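Long-range contacts in putative cytoplasmic protein (Salmonella typhimurium, PDB 2GK3), which is of unknown function but belongs to a putative glutamine amidotransferase family and assembles into a hexamer through a novel motif: residues E18-H23 and K37-A42; L128-I133 and G155-E160. All coordinates share one frame; numbering follows the deposited sequence.

Interaction 1: E18-H23 and K37-A42; sequences ESWHIH and KYEEGA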
loop_
_atom_site.group_PDB
_atom_site.type_symbol
_atom_site.label_atom_id
_atom_site.label_comp_id
_atom_site.label_asym_id
_atom_site.label_seq_id
_atom_site.Cartn_x
_atom_site.Cartn_y
_atom_site.Cartn_z
ATOM N N GLU E 18 -18.854 7.344 -9.220
ATOM C CA GLU E 18 -18.690 8.494 -8.308
ATOM C C GLU E 18 -18.536 8.120 -6.829
ATOM O O GLU E 18 -19.031 8.811 -5.941
ATOM C CB GLU E 18 -19.812 9.534 -8.518
ATOM C CG GLU E 18 -19.650 10.370 -9.769
ATOM C CD GLU E 18 -18.440 11.297 -9.727
ATOM O OE1 GLU E 18 -17.960 11.641 -8.621
ATOM O OE2 GLU E 18 -17.964 11.689 -10.814
ATOM N N SER E 19 -17.816 7.030 -6.582
ATOM C CA SER E 19 -17.452 6.641 -5.225
ATOM C C SER E 19 -16.050 6.063 -5.192
ATOM O O SER E 19 -15.566 5.545 -6.195
ATOM C CB SER E 19 -18.454 5.632 -4.673
ATOM O OG SER E 19 -18.451 4.463 -5.445
ATOM N N TRP E 20 -15.404 6.165 -4.036
ATOM C CA TRP E 20 -14.056 5.653 -3.878
ATOM C C TRP E 20 -13.724 5.349 -2.416
ATOM O O TRP E 20 -14.379 5.856 -1.502
ATOM C CB TRP E 20 -13.024 6.618 -4.495
ATOM C CG TRP E 20 -13.154 7.994 -3.974
ATOM C CD1 TRP E 20 -12.633 8.471 -2.803
ATOM C CD2 TRP E 20 -13.854 9.090 -4.575
ATOM N NE1 TRP E 20 -12.958 9.796 -2.645
ATOM C CE2 TRP E 20 -13.711 10.198 -3.715
ATOM C CE3 TRP E 20 -14.580 9.246 -5.758
ATOM C CZ2 TRP E 20 -14.274 11.441 -3.997
ATOM C CZ3 TRP E 20 -15.137 10.468 -6.036
ATOM C CH2 TRP E 20 -14.985 11.552 -5.162
ATOM N N HIS E 21 -12.679 4.540 -2.219
ATOM C CA HIS E 21 -12.211 4.094 -0.905
ATOM C C HIS E 21 -10.708 4.403 -0.780
ATOM O O HIS E 21 -9.879 3.626 -1.270
ATOM C CB HIS E 21 -12.402 2.567 -0.767
ATOM C CG HIS E 21 -13.801 2.126 -0.448
ATOM N ND1 HIS E 21 -14.702 1.741 -1.416
ATOM C CD2 HIS E 21 -14.432 1.945 0.737
ATOM C CE1 HIS E 21 -15.838 1.375 -0.847
ATOM N NE2 HIS E 21 -15.700 1.490 0.460
ATOM N N ILE E 22 -10.338 5.514 -0.137
ATOM C CA ILE E 22 -8.914 5.851 -0.006
ATOM C C ILE E 22 -8.319 5.097 1.161
ATOM O O ILE E 22 -8.866 5.104 2.261
ATOM C CB ILE E 22 -8.601 7.373 0.165
ATOM C CG1 ILE E 22 -9.173 8.215 -0.982
ATOM C CG2 ILE E 22 -7.098 7.608 0.237
ATOM C CD1 ILE E 22 -10.458 8.899 -0.613
ATOM N N HIS E 23 -7.197 4.435 0.902
ATOM C CA HIS E 23 -6.312 4.035 1.963
ATOM C C HIS E 23 -5.194 5.075 2.048
ATOM O O HIS E 23 -4.497 5.296 1.075
ATOM C CB HIS E 23 -5.767 2.645 1.694
ATOM C CG HIS E 23 -4.932 2.110 2.812
ATOM N ND1 HIS E 23 -5.429 1.928 4.087
ATOM C CD2 HIS E 23 -3.628 1.742 2.854
ATOM C CE1 HIS E 23 -4.466 1.468 4.865
ATOM N NE2 HIS E 23 -3.364 1.343 4.142
ATOM N N LYS E 37 -10.735 5.883 4.190
ATOM C CA LYS E 37 -11.706 6.928 3.966
ATOM C C LYS E 37 -12.594 6.589 2.756
ATOM O O LYS E 37 -12.118 6.573 1.610
ATOM C CB LYS E 37 -10.956 8.266 3.756
ATOM C CG LYS E 37 -11.861 9.481 3.765
ATOM C CD LYS E 37 -11.111 10.782 3.424
ATOM C CE LYS E 37 -12.057 11.955 3.644
ATOM N NZ LYS E 37 -11.518 13.221 3.077
ATOM N N TYR E 38 -13.866 6.294 3.026
ATOM C CA TYR E 38 -14.893 6.272 1.983
ATOM C C TYR E 38 -15.454 7.688 1.687
ATOM O O TYR E 38 -15.622 8.500 2.599
ATOM C CB TYR E 38 -16.010 5.310 2.371
ATOM C CG TYR E 38 -17.085 5.168 1.327
ATOM C CD1 TYR E 38 -16.820 4.532 0.106
ATOM C CD2 TYR E 38 -18.369 5.647 1.553
ATOM C CE1 TYR E 38 -17.806 4.389 -0.871
ATOM C CE2 TYR E 38 -19.373 5.515 0.579
ATOM C CZ TYR E 38 -19.080 4.892 -0.630
ATOM O OH TYR E 38 -20.048 4.749 -1.596
ATOM N N GLU E 39 -15.714 7.983 0.411
ATOM C CA GLU E 39 -16.408 9.215 0.010
ATOM C C GLU E 39 -17.238 8.923 -1.211
ATOM O O GLU E 39 -16.950 7.994 -1.973
ATOM C CB GLU E 39 -15.460 10.385 -0.332
ATOM C CG GLU E 39 -14.204 10.549 0.529
ATOM C CD GLU E 39 -13.424 11.811 0.180
ATOM O OE1 GLU E 39 -13.871 12.899 0.604
ATOM O OE2 GLU E 39 -12.371 11.729 -0.512
ATOM N N GLU E 40 -18.289 9.716 -1.387
ATOM C CA GLU E 40 -19.057 9.724 -2.614
ATOM C C GLU E 40 -18.917 11.098 -3.239
ATOM O O GLU E 40 -18.954 12.103 -2.537
ATOM C CB GLU E 40 -20.499 9.365 -2.330
ATOM C CG GLU E 40 -20.604 7.921 -1.926
ATOM C CD GLU E 40 -22.007 7.464 -1.641
ATOM O OE1 GLU E 40 -22.191 6.238 -1.539
ATOM O OE2 GLU E 40 -22.918 8.310 -1.529
ATOM N N GLY E 41 -18.739 11.131 -4.561
ATOM C CA GLY E 41 -18.271 12.320 -5.247
ATOM C C GLY E 41 -19.305 13.210 -5.894
ATOM O O GLY E 41 -19.001 14.365 -6.206
ATOM N N ALA E 42 -20.514 12.677 -6.094
ATOM C CA ALA E 42 -21.585 13.386 -6.813
ATOM C C ALA E 42 -22.861 13.665 -5.989
ATOM O O ALA E 42 -23.952 13.806 -6.547
ATOM C CB ALA E 42 -21.925 12.668 -8.127
HETATM O O HOH W 1 -21.803 10.047 -5.199
#

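Interaction 2: L128-I133 and G155-E160; sequences LSFMGI and GDDRVE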
loop_
_atom_site.group_PDB
_atom_site.type_symbol
_atom_site.label_atom_id
_atom_site.label_comp_id
_atom_site.label_asym_id
_atom_site.label_seq_id
_atom_site.Cartn_x
_atom_site.Cartn_y
_atom_site.Cartn_z
ATOM N N LEU E 128 -11.236 8.251 -13.887
ATOM C CA LEU E 128 -11.666 6.864 -14.212
ATOM C C LEU E 128 -12.786 6.788 -15.234
ATOM O O LEU E 128 -13.596 5.875 -15.235
ATOM C CB LEU E 128 -11.910 6.000 -12.940
ATOM C CG LEU E 128 -10.442 5.602 -12.759
ATOM C CD1 LEU E 128 -9.710 6.166 -11.551
ATOM C CD2 LEU E 128 -10.025 4.165 -13.120
ATOM N N SER E 129 -12.807 7.797 -16.097
ATOM C CA SER E 129 -13.663 7.831 -17.269
ATOM C C SER E 129 -12.790 7.856 -18.545
ATOM O O SER E 129 -11.601 8.206 -18.491
ATOM C CB SER E 129 -14.542 9.079 -17.210
ATOM O OG SER E 129 -15.564 8.967 -16.230
ATOM N N PHE E 130 -13.403 7.483 -19.675
ATOM C CA PHE E 130 -12.765 7.471 -20.994
ATOM C C PHE E 130 -11.457 6.684 -20.937
ATOM O O PHE E 130 -11.482 5.463 -20.672
ATOM C CB PHE E 130 -12.641 8.899 -21.555
ATOM C CG PHE E 130 -13.984 9.576 -21.729
ATOM C CD1 PHE E 130 -14.883 9.119 -22.692
ATOM C CD2 PHE E 130 -14.374 10.623 -20.881
ATOM C CE1 PHE E 130 -16.164 9.718 -22.829
ATOM C CE2 PHE E 130 -15.639 11.223 -21.001
ATOM C CZ PHE E 130 -16.536 10.777 -21.965
HETATM N N MSE E 131 -10.317 7.331 -21.170
HETATM C CA MSE E 131 -9.055 6.639 -20.868
HETATM C C MSE E 131 -8.606 6.993 -19.464
HETATM O O MSE E 131 -8.256 6.117 -18.690
HETATM C CB MSE E 131 -7.953 6.923 -21.914
HETATM C CG MSE E 131 -8.230 6.291 -23.250
HETATM SE SE MSE E 131 -8.246 4.297 -23.114
HETATM C CE MSE E 131 -6.567 3.976 -24.120
ATOM N N GLY E 132 -8.628 8.283 -19.148
ATOM C CA GLY E 132 -8.336 8.776 -17.813
ATOM C C GLY E 132 -6.888 8.706 -17.377
ATOM O O GLY E 132 -5.971 8.535 -18.194
ATOM N N ILE E 133 -6.685 8.840 -16.071
ATOM C CA ILE E 133 -5.333 8.874 -15.508
ATOM C C ILE E 133 -4.586 7.562 -15.748
ATOM O O ILE E 133 -5.103 6.467 -15.459
ATOM C CB ILE E 133 -5.283 9.297 -13.988
ATOM C CG1 ILE E 133 -3.820 9.630 -13.607
ATOM C CG2 ILE E 133 -5.952 8.227 -13.087
ATOM C CD1 ILE E 133 -3.626 10.374 -12.328
ATOM N N GLY E 155 -3.598 6.815 -25.001
ATOM C CA GLY E 155 -3.067 6.780 -23.645
ATOM C C GLY E 155 -3.873 7.683 -22.726
ATOM O O GLY E 155 -5.064 7.955 -22.965
ATOM N N ASP E 156 -3.210 8.133 -21.667
ATOM C CA ASP E 156 -3.762 9.091 -20.720
ATOM C C ASP E 156 -4.260 10.300 -21.500
ATOM O O ASP E 156 -3.518 10.883 -22.312
ATOM C CB ASP E 156 -2.668 9.493 -19.716
ATOM C CG ASP E 156 -3.192 10.346 -18.574
ATOM O OD1 ASP E 156 -4.083 11.200 -18.803
ATOM O OD2 ASP E 156 -2.673 10.162 -17.443
ATOM N N ASP E 157 -5.517 10.665 -21.238
ATOM C CA ASP E 157 -6.258 11.614 -22.067
ATOM C C ASP E 157 -6.675 12.876 -21.306
ATOM O O ASP E 157 -7.487 13.664 -21.797
ATOM C CB ASP E 157 -7.473 10.918 -22.720
ATOM C CG ASP E 157 -8.510 10.455 -21.708
ATOM O OD1 ASP E 157 -8.289 10.636 -20.482
ATOM O OD2 ASP E 157 -9.563 9.926 -22.136
ATOM N N ARG E 158 -6.130 13.036 -20.100
ATOM C CA ARG E 158 -6.382 14.193 -19.265
ATOM C C ARG E 158 -5.737 15.435 -19.878
ATOM O O ARG E 158 -4.600 15.395 -20.370
ATOM C CB ARG E 158 -5.745 14.026 -17.873
ATOM C CG ARG E 158 -6.393 13.042 -16.934
ATOM C CD ARG E 158 -5.528 12.860 -15.667
ATOM N NE ARG E 158 -4.154 12.434 -15.972
ATOM C CZ ARG E 158 -3.034 12.992 -15.501
ATOM N NH1 ARG E 158 -3.069 14.005 -14.642
ATOM N NH2 ARG E 158 -1.864 12.489 -15.849
ATOM N N VAL E 159 -6.485 16.533 -19.831
ATOM C CA VAL E 159 -5.926 17.846 -20.015
ATOM C C VAL E 159 -6.108 18.542 -18.680
ATOM O O VAL E 159 -7.231 18.776 -18.233
ATOM C CB VAL E 159 -6.616 18.604 -21.179
ATOM C CG1 VAL E 159 -6.137 20.090 -21.240
ATOM C CG2 VAL E 159 -6.354 17.865 -22.518
ATOM N N GLU E 160 -4.998 18.810 -18.007
ATOM C CA GLU E 160 -5.043 19.524 -16.713
ATOM C C GLU E 160 -4.897 21.038 -16.953
ATOM O O GLU E 160 -3.934 21.492 -17.599
ATOM C CB GLU E 160 -3.945 19.030 -15.768
ATOM C CG GLU E 160 -3.987 17.525 -15.480
ATOM C CD GLU E 160 -5.129 17.114 -14.534
ATOM O OE1 GLU E 160 -5.952 17.973 -14.140
ATOM O OE2 GLU E 160 -5.191 15.915 -14.182
#

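Interaction 1: E18-H23 and K37-A42
Trp20 and Glu39 meet as a hydrogen-bonded antiparallel pair, and their side chains add a bond of their own. The indole NE1 reaches Glu39 OE2 at 2.9 Å, nearly straight at 170°. Glu39 OE2 lies in the indole plane at the ring's edge, while the carboxylate plane stands almost perpendicular to the ring, and NE1 meets OE2 from above the carboxylate plane. Trp20 gets there with CG between its backbone N and carbonyl carbon (chi1 54°), which brings the ring back over the neighbouring strand: Glu39 O sits over one face, and CH2 touches Gly41 CA at 3.4 Å. Ile22 CD1 packs on the same OE2, and Lys37 NZ makes a weak salt bridge to OE1.

Across the sheet, where Ser19, His21, Tyr38 and Glu40 project, His21 is modelled in two conformers; in one of them Tyr38 CD1 lies 3.3 Å from His21 NE2, over one face of the imidazole, with the ring planes 41° apart. The phenol end is held by Glu40, whose OE1 accepts from Tyr38 OH at 2.6 Å through its anti lone pair.

Backbone bonds run from Lys37–Ile22 to Gly41 N, which meets Glu18 O at 2.7 Å; a water links that oxygen to Ala42 N, at the N-cap of the next helix. Further out, Glu18 OE2 bonds Ser84 and Ser19 OG takes the N-H of Ala61. His21 to His23 pair with a strand of a neighbouring subunit. This is a two-stranded antiparallel beta hairpin, 12-28 with 31-40, whose sheet continues between subunits of the hexamer.

Interaction 2: L128-I133 and G155-E160
A chi1 of 65° tucks the carboxylate of Asp157 back over its own main chain, and from there it reaches the backbone of Met131 and Gly132, so one side chain bridges two consecutive N-H groups of a loop. Asp156 instead has CG anti to its backbone N (chi1 -172°), and its OD1 accepts from Arg158 N in an Asx turn at the start of strand 158-161.

Both oxygens of Asp157 are used: OD2 takes the N-H of Met131 at 2.9 Å and OD1 that of Gly132 at 2.7 Å. Each donor approaches from well above the carboxylate plane. OD1 has a further donor in Asn190 ND2, on strand 185-194, so three N-H donors probably stabilise the buried carboxylate. Met131, a selenomethionine, crosses Asp157 at about a right angle and lays its CB 3.2 Å from Gly155 O. Phe130 CB rests against OD2 while its ring leads off toward Met224 and Asn190.

Beyond the turn, Arg158 holds Asp156 side-on through NE and NH2, with NH2 2.9 Å from OD2. Its NH1 goes to the anti lone pair of Glu160 OE2, making a salt-bridge network of three residues that fixes the guanidinium's rotation. NH1 also bonds Asn89 of a neighbouring subunit. Asp156 OD2 has another donor in the backbone N of Glu134, so this carboxylate also holds the loop where it runs on past Ile133. The contact thus joins the loop after strand 120-124 to strand 158-161, which pairs antiparallel with strand 185-194. Ile133 completes it, its CG1 lying over one face of the guanidinium, 3.7 Å from Arg158 NE and offset toward the rim.

From the N terminus, the chain first runs out along strand 12-28 and returns along 31-40, and interaction 1 closes this hairpin just ahead of helix 43-51. The parallel strands 55-59, 80-84 and 120-124 follow before the loop carrying 128-133. Interaction 2 then closes a second, mostly irregular excursion, bringing that loop against the start of strand 158-161. The two closures come in series, neither enclosing nor crossing the other. The centres of interactions 1 and 2 lie about 19 Å apart, and the two do not touch. Asp85, after strand 80-84, meets Glu18 and bonds Leu128, linking the two regions; both contacts also touch the same neighbouring subunit.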